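Local coordinates for metallo-beta-lactamase family protein (Staphylococcus aureus, PDB 3R2U), which is probably an iron-dependent persulfide dioxygenase of the metallo-beta-lactamase superfamily that also carries a rhodanese-like domain, at residues L35-Y40 / I52-I56; A77-I81 / T109-K113; I81-S87 / M273-Q278; D91-K95 / N282-P286; V102-S106 / P145-S149. All blocks are in the same frame, centred on the assembly; numbering follows the deposited sequence. Where two conformers were deposited one is given.

From the N terminus, contact 1 closes a short hairpin loop between strands 37-44 and 49-53 before any other contact opens. Contact 2 then ties the metal-binding loop after strand 72-77 to the loop that follows strand 99-103. Contacts 3 and 4 close loops of more than 180 residues: contact 3 joins that metal loop to helix 269-279, contact 4 joins helix 89-96 to the linker behind it. The two cross each other, and contact 2 crosses both. Contact 5, between the end of strand 99-103 and the start of 148-153, crosses contact 2 and nests inside contacts 3 and 4. Contacts 2 and 3 share I81, whose backbone N is accepted by E146 OE2 of contact 5.

Contact 1: L35-Y40 / I52-I56; sequences LSQASY and IIDPI
Q37 on strand 37-44 sets its amide against D54, just past the point where strand 49-53 of this beta hairpin ends. Its CG lies anti to the backbone N (chi1 -171°) and the chain then bends, which brings Q37 NE2 to 3.1 Å from D54 O, in the carbonyl plane on a lone pair, with the bond bent to 139° at the hydrogen. The amide and the D54 carboxylate are turned 52° apart and share a water that accepts from Q37 NE2 and can donate to D54 OD2. A second water donates to A38 O and the same OD2, while OD1 takes T79 N and H82 NE2, so both carboxylate oxygens are engaged. On the other branch of the amide, Q37 OE1 abuts I56 CG2 at 3.3 Å, and this methyl also meets L35 CD1 at 4.1 Å. S39 CB sits between I53 O and D54 O, and its OG bonds Y62. Y40 and I53 form an antiparallel hydrogen-bonded pair, with Y40 N to I53 O at 3.1 Å and I53 N to Y40 O at 2.8 Å; their side chains share one face of the sheet, CB to CB 4.3 Å. Strand 37-44 runs between 25-32 and 49-53, helix 60-69 brings Y62 against S39 and I52, and the Y40 ring packs edge-to-face with F166 of the other sheet.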
# COMPACT_ATOMS: atom_id res chain seq x y z
N LEU A 35 20.67 -1.41 5.22
CA LEU A 35 21.71 -1.00 6.14
C LEU A 35 22.34 -2.19 6.87
O LEU A 35 23.42 -2.04 7.42
CB LEU A 35 21.12 -0.06 7.21
CG LEU A 35 20.40 1.20 6.73
CD1 LEU A 35 19.80 1.97 7.93
CD2 LEU A 35 21.34 2.08 5.92
N SER A 36 21.66 -3.34 6.90
CA SER A 36 22.09 -4.52 7.68
C SER A 36 22.20 -4.10 9.14
O SER A 36 23.10 -4.56 9.88
CB SER A 36 23.42 -5.09 7.21
OG SER A 36 23.33 -5.64 5.91
N GLN A 37 21.26 -3.26 9.56
CA GLN A 37 21.31 -2.62 10.87
C GLN A 37 20.13 -2.98 11.74
O GLN A 37 18.98 -2.98 11.29
CB GLN A 37 21.39 -1.11 10.63
CG GLN A 37 21.65 -0.24 11.86
CD GLN A 37 20.41 0.21 12.59
OE1 GLN A 37 19.32 0.25 12.02
NE2 GLN A 37 20.57 0.58 13.86
N ALA A 38 20.43 -3.24 13.02
CA ALA A 38 19.43 -3.57 14.01
C ALA A 38 19.29 -2.49 15.07
O ALA A 38 20.28 -2.08 15.67
CB ALA A 38 19.76 -4.91 14.68
N SER A 39 18.06 -2.04 15.26
CA SER A 39 17.68 -1.11 16.30
C SER A 39 16.60 -1.81 17.12
O SER A 39 16.03 -2.81 16.66
CB SER A 39 17.20 0.22 15.73
OG SER A 39 16.16 0.09 14.79
N TYR A 40 16.29 -1.28 18.30
CA TYR A 40 15.38 -1.94 19.23
C TYR A 40 14.49 -0.95 19.94
O TYR A 40 14.87 0.20 20.19
CB TYR A 40 16.21 -2.71 20.29
CG TYR A 40 17.17 -3.75 19.71
CD1 TYR A 40 18.46 -3.39 19.30
CD2 TYR A 40 16.78 -5.07 19.54
CE1 TYR A 40 19.35 -4.33 18.74
CE2 TYR A 40 17.66 -6.02 18.99
CZ TYR A 40 18.94 -5.64 18.59
OH TYR A 40 19.79 -6.55 18.04
N ILE A 52 14.21 3.80 22.38
CA ILE A 52 14.74 3.30 21.11
C ILE A 52 16.26 3.20 21.24
O ILE A 52 16.90 4.18 21.63
CB ILE A 52 14.49 4.22 19.92
CG1 ILE A 52 13.01 4.57 19.76
CG2 ILE A 52 15.00 3.56 18.65
CD1 ILE A 52 12.77 5.74 18.79
N ILE A 53 16.82 2.05 20.89
CA ILE A 53 18.28 1.87 20.88
C ILE A 53 18.76 1.86 19.42
O ILE A 53 18.23 1.12 18.58
CB ILE A 53 18.69 0.59 21.60
CG1 ILE A 53 18.34 0.74 23.09
CG2 ILE A 53 20.18 0.35 21.42
CD1 ILE A 53 18.53 -0.49 23.86
N ASP A 54 19.77 2.69 19.14
CA ASP A 54 20.34 2.89 17.82
C ASP A 54 19.29 3.29 16.75
O ASP A 54 19.19 2.67 15.71
CB ASP A 54 21.21 1.69 17.38
CG ASP A 54 22.56 1.62 18.13
OD1 ASP A 54 22.97 2.67 18.71
OD2 ASP A 54 23.25 0.55 18.08
N PRO A 55 18.53 4.35 17.01
CA PRO A 55 17.52 4.74 16.05
C PRO A 55 18.05 5.23 14.72
O PRO A 55 19.08 5.88 14.66
CB PRO A 55 16.83 5.91 16.73
CG PRO A 55 17.88 6.48 17.65
CD PRO A 55 18.58 5.27 18.16
N ILE A 56 17.30 4.91 13.66
CA ILE A 56 17.56 5.41 12.33
C ILE A 56 16.88 6.79 12.29
O ILE A 56 16.23 7.19 13.27
CB ILE A 56 17.05 4.46 11.23
CG1 ILE A 56 15.54 4.22 11.33
CG2 ILE A 56 17.79 3.13 11.33
CD1 ILE A 56 14.95 3.54 10.09
O HOH W 1 23.13 -0.23 15.32
O HOH W 2 21.62 -1.66 18.27

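Contact 2: A77-I81 / T109-K113; sequences AETHI and TLGYK. With FE (Fe (III) ion), chain E.
I81 and Y112 bring these two irregular loops nearest, their CA atoms 7.6 Å apart, and the contact is made through side chains instead of strand pairing. The Y112 hydroxyl donates to E78 OE2 over a short 2.5 Å, using the anti lone pair of an oxygen that lies at the ring edge; carboxylate and ring planes are 30° apart. E78 reaches it with CG anti to the backbone N (chi1 178°) and an extended chain, and its other oxygen, OE1, bonds S87 OG. A water donates to both Y112 OH and E78 O, a second tie between ring and backbone. T79 to I81 open the T-H-x-H-x-D motif of the metallo-beta-lactamase fold, which ends at D84. H80 NE2 binds the iron(III) at 2.4 Å, with H143, D169 and three waters completing six ligands. The H80 ring is held in rotation by its other nitrogen, ND1, which donates to T79 OG1 at 2.8 Å, close to the ring plane. One iron-bound water also donates to I81 O. In the conformer described, I81 CG1 makes a CH-pi contact over one face of the Y112 ring, 4.0 Å from the ring centroid, and its CD1 reaches L110 O at 3.3 Å.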
# COMPACT_ATOMS: atom_id res chain seq x y z
N ALA A 77 18.85 5.80 23.11
CA ALA A 77 20.24 5.64 23.43
C ALA A 77 20.93 5.12 22.19
O ALA A 77 20.31 4.48 21.33
CB ALA A 77 20.43 4.66 24.61
N GLU A 78 22.21 5.39 22.12
CA GLU A 78 23.01 5.03 21.02
C GLU A 78 24.29 4.36 21.52
O GLU A 78 24.93 4.86 22.43
CB GLU A 78 23.29 6.34 20.27
CG GLU A 78 24.14 6.22 19.11
CD GLU A 78 24.00 7.42 18.19
OE1 GLU A 78 22.96 7.52 17.49
OE2 GLU A 78 24.95 8.24 18.15
N THR A 79 24.69 3.27 20.88
CA THR A 79 25.87 2.53 21.32
C THR A 79 27.22 3.18 21.01
O THR A 79 28.19 2.97 21.75
CB THR A 79 25.83 1.09 20.78
OG1 THR A 79 25.82 1.10 19.35
CG2 THR A 79 24.54 0.36 21.29
N HIS A 80 27.30 3.93 19.92
CA HIS A 80 28.55 4.57 19.50
C HIS A 80 28.31 5.46 18.30
O HIS A 80 27.19 5.52 17.78
CB HIS A 80 29.60 3.50 19.13
CG HIS A 80 29.24 2.64 17.96
ND1 HIS A 80 28.21 1.72 17.99
CD2 HIS A 80 29.81 2.53 16.74
CE1 HIS A 80 28.15 1.11 16.81
NE2 HIS A 80 29.11 1.58 16.04
N ILE A 81 29.36 6.16 17.87
CA ILE A 81 29.29 7.04 16.71
C ILE A 81 29.33 6.13 15.46
O ILE A 81 30.36 5.56 15.14
CB ILE A 81 30.45 8.08 16.69
CG1 ILE A 81 30.47 8.89 18.00
CG2 ILE A 81 30.34 8.98 15.50
CD1 ILE A 81 31.58 9.96 18.08
N THR A 109 38.28 15.30 21.89
CA THR A 109 38.22 15.63 20.47
C THR A 109 37.39 14.73 19.55
O THR A 109 36.84 15.21 18.56
CB THR A 109 39.65 15.65 19.91
OG1 THR A 109 40.26 14.37 20.15
CG2 THR A 109 40.47 16.74 20.59
N LEU A 110 37.30 13.44 19.87
CA LEU A 110 36.56 12.49 19.01
C LEU A 110 35.13 12.18 19.48
O LEU A 110 34.50 11.28 18.96
CB LEU A 110 37.35 11.18 18.89
CG LEU A 110 38.76 11.34 18.30
CD1 LEU A 110 39.53 10.02 18.31
CD2 LEU A 110 38.69 11.91 16.88
N GLY A 111 34.62 12.95 20.43
CA GLY A 111 33.28 12.72 20.97
C GLY A 111 32.19 13.43 20.19
O GLY A 111 32.45 14.12 19.19
N TYR A 112 30.96 13.23 20.65
CA TYR A 112 29.80 13.85 20.02
C TYR A 112 29.84 15.37 20.14
O TYR A 112 30.22 15.91 21.18
CB TYR A 112 28.52 13.37 20.71
CG TYR A 112 28.13 11.94 20.45
CD1 TYR A 112 28.61 10.91 21.23
CD2 TYR A 112 27.21 11.65 19.47
CE1 TYR A 112 28.22 9.60 21.01
CE2 TYR A 112 26.81 10.35 19.24
CZ TYR A 112 27.31 9.32 20.00
OH TYR A 112 26.88 8.03 19.77
N LYS A 113 29.45 16.06 19.08
CA LYS A 113 29.40 17.52 19.07
C LYS A 113 27.99 17.98 18.68
O LYS A 113 27.18 17.17 18.22
CB LYS A 113 30.40 18.10 18.07
CG LYS A 113 31.85 17.59 18.22
CD LYS A 113 32.52 18.08 19.49
CE LYS A 113 33.87 17.37 19.68
NZ LYS A 113 34.62 17.90 20.83
FE FE E . 29.88 0.89 13.90
O HOH W 3 27.06 6.55 22.02
O HOH W 4 30.99 2.97 13.69
O HOH W 5 27.90 1.79 13.21
O HOH W 6 30.40 0.38 11.87

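Contact 3: I81-S87 / M273-Q278; sequences IHADFAS and MKKINQ
N277 on helix 269-279 grips the T-H-x-H-x-D loop characteristic of the metallo-beta-lactamase fold through three hydrogen bonds to a single side-chain amide, two given and one accepted. ND2 donates to H82 O at 2.7 Å and to F85 O at 2.8 Å, both acceptors lying in the amide plane; the F85 carbonyl receives it in its own plane, the H82 carbonyl from above. N277 OD1 in turn accepts S87 N at 2.8 Å, nearly straight at 173°. All of the amide's polar atoms are thus used to fix the shape of this metal-binding loop, which runs from strand 72-77 toward helix 89-96. K274, one turn earlier, bends its chain so that NZ donates to I81 O at 2.8 Å, while its CD lies 3.8 Å from A83 CB. Farther out, M273 folds along the loop. CG is anti to the carbonyl carbon (chi1 -64°) and the chain bends twice, so CB rests 3.2 Å from A83 O, SD lies against the backbone of F85, and CE reaches A86 CB at 3.8 Å. I81 CG2 also touches N277 CB. H82, which lies beside the iron site, has NE2 bonded to D54 OD1, and F85 CE1 stands 3.4 Å above the plane of the H82 ring, over its centre.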
# COMPACT_ATOMS: atom_id res chain seq x y z
N ILE A 81 29.36 6.16 17.87
CA ILE A 81 29.29 7.04 16.71
C ILE A 81 29.33 6.13 15.46
O ILE A 81 30.36 5.56 15.14
CB ILE A 81 30.45 8.08 16.69
CG1 ILE A 81 30.47 8.89 18.00
CG2 ILE A 81 30.34 8.98 15.50
CD1 ILE A 81 31.58 9.96 18.08
N HIS A 82 28.19 6.00 14.79
CA HIS A 82 28.08 5.08 13.66
C HIS A 82 28.76 5.52 12.40
O HIS A 82 28.82 6.71 12.10
CB HIS A 82 26.61 4.78 13.39
CG HIS A 82 25.92 4.13 14.54
ND1 HIS A 82 26.20 2.84 14.91
CD2 HIS A 82 25.00 4.59 15.41
CE1 HIS A 82 25.46 2.53 15.96
NE2 HIS A 82 24.73 3.58 16.29
N ALA A 83 29.28 4.53 11.68
CA ALA A 83 29.98 4.76 10.42
C ALA A 83 29.18 4.25 9.23
O ALA A 83 29.56 4.49 8.09
CB ALA A 83 31.33 4.04 10.45
N ASP A 84 28.06 3.60 9.48
CA ASP A 84 27.35 2.92 8.40
C ASP A 84 25.87 3.24 8.23
O ASP A 84 25.19 2.61 7.42
CB ASP A 84 27.61 1.41 8.48
CG ASP A 84 27.54 0.90 9.88
OD1 ASP A 84 26.97 1.59 10.75
OD2 ASP A 84 28.06 -0.20 10.14
N PHE A 85 25.38 4.23 8.97
CA PHE A 85 24.03 4.76 8.75
C PHE A 85 23.95 6.06 9.52
O PHE A 85 24.81 6.32 10.36
CB PHE A 85 22.89 3.79 9.15
CG PHE A 85 22.73 3.64 10.63
CD1 PHE A 85 23.56 2.79 11.34
CD2 PHE A 85 21.76 4.35 11.31
CE1 PHE A 85 23.43 2.65 12.72
CE2 PHE A 85 21.61 4.21 12.69
CZ PHE A 85 22.45 3.36 13.40
N ALA A 86 22.94 6.86 9.22
CA ALA A 86 22.77 8.15 9.84
C ALA A 86 21.92 8.01 11.07
O ALA A 86 20.81 7.50 11.01
CB ALA A 86 22.14 9.13 8.84
N SER A 87 22.46 8.44 12.21
CA SER A 87 21.74 8.34 13.48
C SER A 87 20.51 9.23 13.56
O SER A 87 20.55 10.40 13.18
CB SER A 87 22.66 8.78 14.61
OG SER A 87 21.94 8.89 15.83
N MET A 273 29.74 9.23 7.09
CA MET A 273 28.71 8.92 8.10
C MET A 273 29.19 9.25 9.49
O MET A 273 28.42 9.71 10.32
CB MET A 273 28.34 7.43 8.07
CG MET A 273 27.71 6.96 6.82
SD MET A 273 25.93 7.09 6.81
CE MET A 273 25.63 8.73 7.39
N LYS A 274 30.45 8.96 9.73
CA LYS A 274 31.06 9.20 11.03
C LYS A 274 31.00 10.70 11.38
O LYS A 274 30.78 11.08 12.54
CB LYS A 274 32.51 8.74 10.99
CG LYS A 274 33.09 8.34 12.31
CD LYS A 274 32.88 6.84 12.55
CE LYS A 274 33.66 6.35 13.77
NZ LYS A 274 32.95 6.53 15.06
N LYS A 275 31.25 11.54 10.38
CA LYS A 275 31.22 13.00 10.56
C LYS A 275 29.79 13.48 10.76
O LYS A 275 29.53 14.28 11.63
CB LYS A 275 31.80 13.68 9.32
CG LYS A 275 33.22 13.25 8.98
CD LYS A 275 33.43 13.29 7.45
CE LYS A 275 34.06 14.54 6.92
NZ LYS A 275 35.55 14.39 6.98
N ILE A 276 28.86 12.99 9.94
CA ILE A 276 27.44 13.34 10.10
C ILE A 276 26.94 12.96 11.49
O ILE A 276 26.17 13.70 12.12
CB ILE A 276 26.59 12.63 9.02
CG1 ILE A 276 26.82 13.33 7.68
CG2 ILE A 276 25.12 12.62 9.39
CD1 ILE A 276 26.14 12.66 6.51
N ASN A 277 27.36 11.80 11.97
CA ASN A 277 26.97 11.35 13.29
C ASN A 277 27.65 12.07 14.43
O ASN A 277 27.05 12.27 15.49
CB ASN A 277 27.14 9.83 13.38
CG ASN A 277 26.11 9.12 12.54
OD1 ASN A 277 25.00 9.64 12.38
ND2 ASN A 277 26.46 7.98 11.94
N GLN A 278 28.90 12.46 14.23
CA GLN A 278 29.60 13.18 15.25
C GLN A 278 29.09 14.63 15.35
O GLN A 278 28.99 15.14 16.45
CB GLN A 278 31.13 13.18 14.98
CG GLN A 278 31.88 13.92 16.07
CD GLN A 278 33.38 13.99 15.87
OE1 GLN A 278 33.88 13.73 14.78
NE2 GLN A 278 34.09 14.36 16.92
O HOH W 7 23.07 12.29 12.46

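Contact 4: D91-K95 / N282-P286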
# COMPACT_ATOMS: atom_id res chain seq x y z
N ASP A 91 17.24 13.61 16.20
CA ASP A 91 15.84 13.76 15.77
C ASP A 91 14.91 13.35 16.91
O ASP A 91 13.86 13.97 17.12
CB ASP A 91 15.52 12.92 14.51
CG ASP A 91 16.09 13.51 13.22
OD1 ASP A 91 17.32 13.78 13.14
OD2 ASP A 91 15.27 13.67 12.26
N VAL A 92 15.29 12.29 17.64
CA VAL A 92 14.48 11.84 18.77
C VAL A 92 14.36 12.93 19.85
O VAL A 92 13.28 13.23 20.31
CB VAL A 92 15.03 10.54 19.39
CG1 VAL A 92 14.33 10.25 20.73
CG2 VAL A 92 14.87 9.40 18.42
N ALA A 93 15.50 13.51 20.22
CA ALA A 93 15.55 14.55 21.23
C ALA A 93 14.75 15.78 20.80
O ALA A 93 13.99 16.35 21.58
CB ALA A 93 17.03 14.95 21.48
N ILE A 94 14.91 16.18 19.54
CA ILE A 94 14.24 17.37 19.03
C ILE A 94 12.74 17.17 18.68
O ILE A 94 11.91 17.97 19.08
CB ILE A 94 14.99 17.94 17.80
CG1 ILE A 94 16.40 18.40 18.22
CG2 ILE A 94 14.19 19.11 17.18
CD1 ILE A 94 17.29 18.80 17.05
N LYS A 95 12.40 16.09 17.99
CA LYS A 95 11.00 15.92 17.56
C LYS A 95 10.13 15.36 18.64
O LYS A 95 8.96 15.72 18.72
CB LYS A 95 10.91 15.01 16.32
CG LYS A 95 11.54 15.59 15.05
CD LYS A 95 11.26 14.69 13.86
CE LYS A 95 11.83 15.20 12.55
NZ LYS A 95 11.44 14.26 11.44
N ASN A 282 20.75 17.93 9.27
CA ASN A 282 19.38 18.44 9.31
C ASN A 282 18.38 17.36 9.75
O ASN A 282 18.61 16.16 9.54
CB ASN A 282 18.96 18.94 7.92
CG ASN A 282 19.68 20.21 7.52
OD1 ASN A 282 20.28 20.88 8.33
ND2 ASN A 282 19.63 20.54 6.24
N LEU A 283 17.28 17.79 10.35
CA LEU A 283 16.25 16.87 10.74
C LEU A 283 15.79 16.10 9.52
O LEU A 283 15.75 16.61 8.41
CB LEU A 283 15.06 17.60 11.36
CG LEU A 283 15.25 18.22 12.75
CD1 LEU A 283 14.07 19.16 13.07
CD2 LEU A 283 15.39 17.12 13.83
N TYR A 284 15.43 14.85 9.73
CA TYR A 284 14.86 14.07 8.66
C TYR A 284 13.47 14.58 8.26
O TYR A 284 12.61 14.83 9.13
CB TYR A 284 14.70 12.59 9.10
CG TYR A 284 13.76 11.87 8.21
CD1 TYR A 284 14.15 11.49 6.92
CD2 TYR A 284 12.48 11.57 8.62
CE1 TYR A 284 13.28 10.84 6.08
CE2 TYR A 284 11.60 10.92 7.79
CZ TYR A 284 12.00 10.56 6.53
OH TYR A 284 11.13 9.92 5.73
N GLN A 285 13.27 14.70 6.96
CA GLN A 285 11.97 14.98 6.36
C GLN A 285 11.92 14.34 4.97
O GLN A 285 12.89 14.43 4.21
CB GLN A 285 11.70 16.49 6.17
CG GLN A 285 11.61 17.34 7.41
CD GLN A 285 10.47 16.98 8.32
OE1 GLN A 285 9.55 16.26 7.95
NE2 GLN A 285 10.51 17.50 9.55
N PRO A 286 10.78 13.70 4.64
CA PRO A 286 10.64 13.22 3.30
C PRO A 286 10.60 14.44 2.38
O PRO A 286 10.33 15.57 2.84
CB PRO A 286 9.27 12.52 3.32
CG PRO A 286 8.51 13.26 4.39
CD PRO A 286 9.54 13.58 5.42
O HOH W 8 18.78 13.78 10.93
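Helix 89-96 of the metallo-beta-lactamase domain meets the linker between helix 269-279 and strand 298-301 through D91 and K95, which take opposite poles of the Y284 backbone. D91 OD2 accepts Y284 N at 2.8 Å on its syn lone pair, with an angle of 163° at the hydrogen. K95, one helical turn on, runs out fully extended beyond CG, and its NZ donates to Y284 O at 2.7 Å, tilted 17° from the carbonyl plane. The two charged groups also form a long salt bridge, K95 NZ to D91 OD2 at 4.0 Å. L283 and the D91 side chain lie alongside each other, pointing in opposite senses, with L283 CD2 3.7 Å from D91 CG; the same methyl reaches I94 CB at 4.1 Å, the apolar part of the contact. A water can donate to D91 OD1 and to N282 O, extending the grip one residue back along the linker. K95 NZ also bonds T288 OG1 of the second subunit, and Q285 OE1 bonds T288 N of that subunit. Both backbone polar groups of Y284 are thus satisfied by charged side chains, and the long ion pair between these may favour both charges, next to a subunit interface.

Contact 5: V102-S106 / P145-S149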
# COMPACT_ATOMS: atom_id res chain seq x y z
N VAL A 102 23.99 9.12 25.12
CA VAL A 102 25.06 8.78 24.22
C VAL A 102 26.34 8.69 25.05
O VAL A 102 26.41 9.20 26.17
CB VAL A 102 25.23 9.81 23.09
CG1 VAL A 102 23.94 9.95 22.27
CG2 VAL A 102 25.70 11.15 23.64
N SER A 103 27.35 8.03 24.51
CA SER A 103 28.58 7.86 25.23
C SER A 103 29.37 9.15 25.52
O SER A 103 29.63 9.97 24.62
CB SER A 103 29.49 6.88 24.48
OG SER A 103 30.75 6.73 25.16
N GLY A 104 29.77 9.28 26.78
CA GLY A 104 30.67 10.33 27.22
C GLY A 104 32.04 9.71 27.49
O GLY A 104 32.87 10.31 28.13
N GLU A 105 32.26 8.49 26.99
CA GLU A 105 33.53 7.79 27.19
C GLU A 105 34.48 8.07 26.03
O GLU A 105 35.10 7.17 25.48
CB GLU A 105 33.30 6.28 27.32
CG GLU A 105 32.59 5.84 28.60
CD GLU A 105 33.46 5.96 29.86
OE1 GLU A 105 34.61 6.43 29.75
OE2 GLU A 105 32.97 5.58 30.96
N SER A 106 34.58 9.33 25.66
CA SER A 106 35.39 9.73 24.53
C SER A 106 36.42 10.73 25.01
O SER A 106 36.29 11.28 26.10
CB SER A 106 34.49 10.38 23.48
OG SER A 106 33.81 11.49 24.06
N PRO A 145 36.62 3.98 20.26
CA PRO A 145 37.04 4.23 21.63
C PRO A 145 35.89 4.55 22.60
O PRO A 145 36.02 4.33 23.82
CB PRO A 145 38.00 5.43 21.50
CG PRO A 145 38.29 5.57 20.00
CD PRO A 145 37.09 5.02 19.32
N GLU A 146 34.77 5.06 22.06
CA GLU A 146 33.64 5.46 22.90
C GLU A 146 32.52 4.41 23.02
O GLU A 146 31.59 4.63 23.78
CB GLU A 146 33.01 6.78 22.42
CG GLU A 146 32.03 6.66 21.23
CD GLU A 146 32.70 6.35 19.90
OE1 GLU A 146 33.92 6.59 19.75
OE2 GLU A 146 32.00 5.89 18.99
N SER A 147 32.62 3.31 22.28
CA SER A 147 31.58 2.28 22.26
C SER A 147 31.13 1.84 23.62
O SER A 147 31.94 1.51 24.47
CB SER A 147 32.02 1.02 21.49
OG SER A 147 31.99 1.22 20.10
N ILE A 148 29.81 1.84 23.80
CA ILE A 148 29.20 1.39 25.01
C ILE A 148 28.15 0.34 24.68
O ILE A 148 27.61 0.31 23.58
CB ILE A 148 28.56 2.56 25.82
CG1 ILE A 148 27.56 3.34 24.97
CG2 ILE A 148 29.66 3.48 26.40
CD1 ILE A 148 26.84 4.42 25.74
N SER A 149 27.92 -0.56 25.63
CA SER A 149 26.90 -1.58 25.52
C SER A 149 25.92 -1.43 26.68
O SER A 149 26.31 -0.93 27.75
CB SER A 149 27.55 -2.96 25.56
OG SER A 149 28.32 -3.18 24.39
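E105 and E146 lie closest along the backbones, CA to CA 4.9 Å, where strand 99-103 has ended and strand 148-153 has yet to begin. E105 is the centre of an inverse gamma turn, and its carbonyl oxygen receives a CA-H...O contact from E146 CA at 3.4 Å. The conventional hydrogen bond across the contact comes from a side chain. S103 holds OG anti to its N atom (chi1 179°), which sends the hydroxyl across to E146 O at 2.6 Å, in the carbonyl plane on a lone pair. The same OG accepts E105 N at 3.0 Å, an ST turn, so one hydroxyl both shapes the chain leaving the strand and ties it to the other segment. I148 packs CD1 on S103 CB at 3.8 Å, its CG2 lying beside S103 OG at 3.6 Å. Beyond the turn, S106 CB meets E146 CB at 4.0 Å. The carboxylates of both glutamates are directed elsewhere: E105 OE2 takes H124 N, and E146 OE2 takes I81 N in the metal-binding loop. The contact thus bridges the two sheets of the alpha-beta/beta-alpha sandwich of the metallo-beta-lactamase fold. V102 pairs with strand 120-122 at the margin of one, while I148 bonds T79 through its backbone and packs its side chain on V122 and on V137 of strand 133-139.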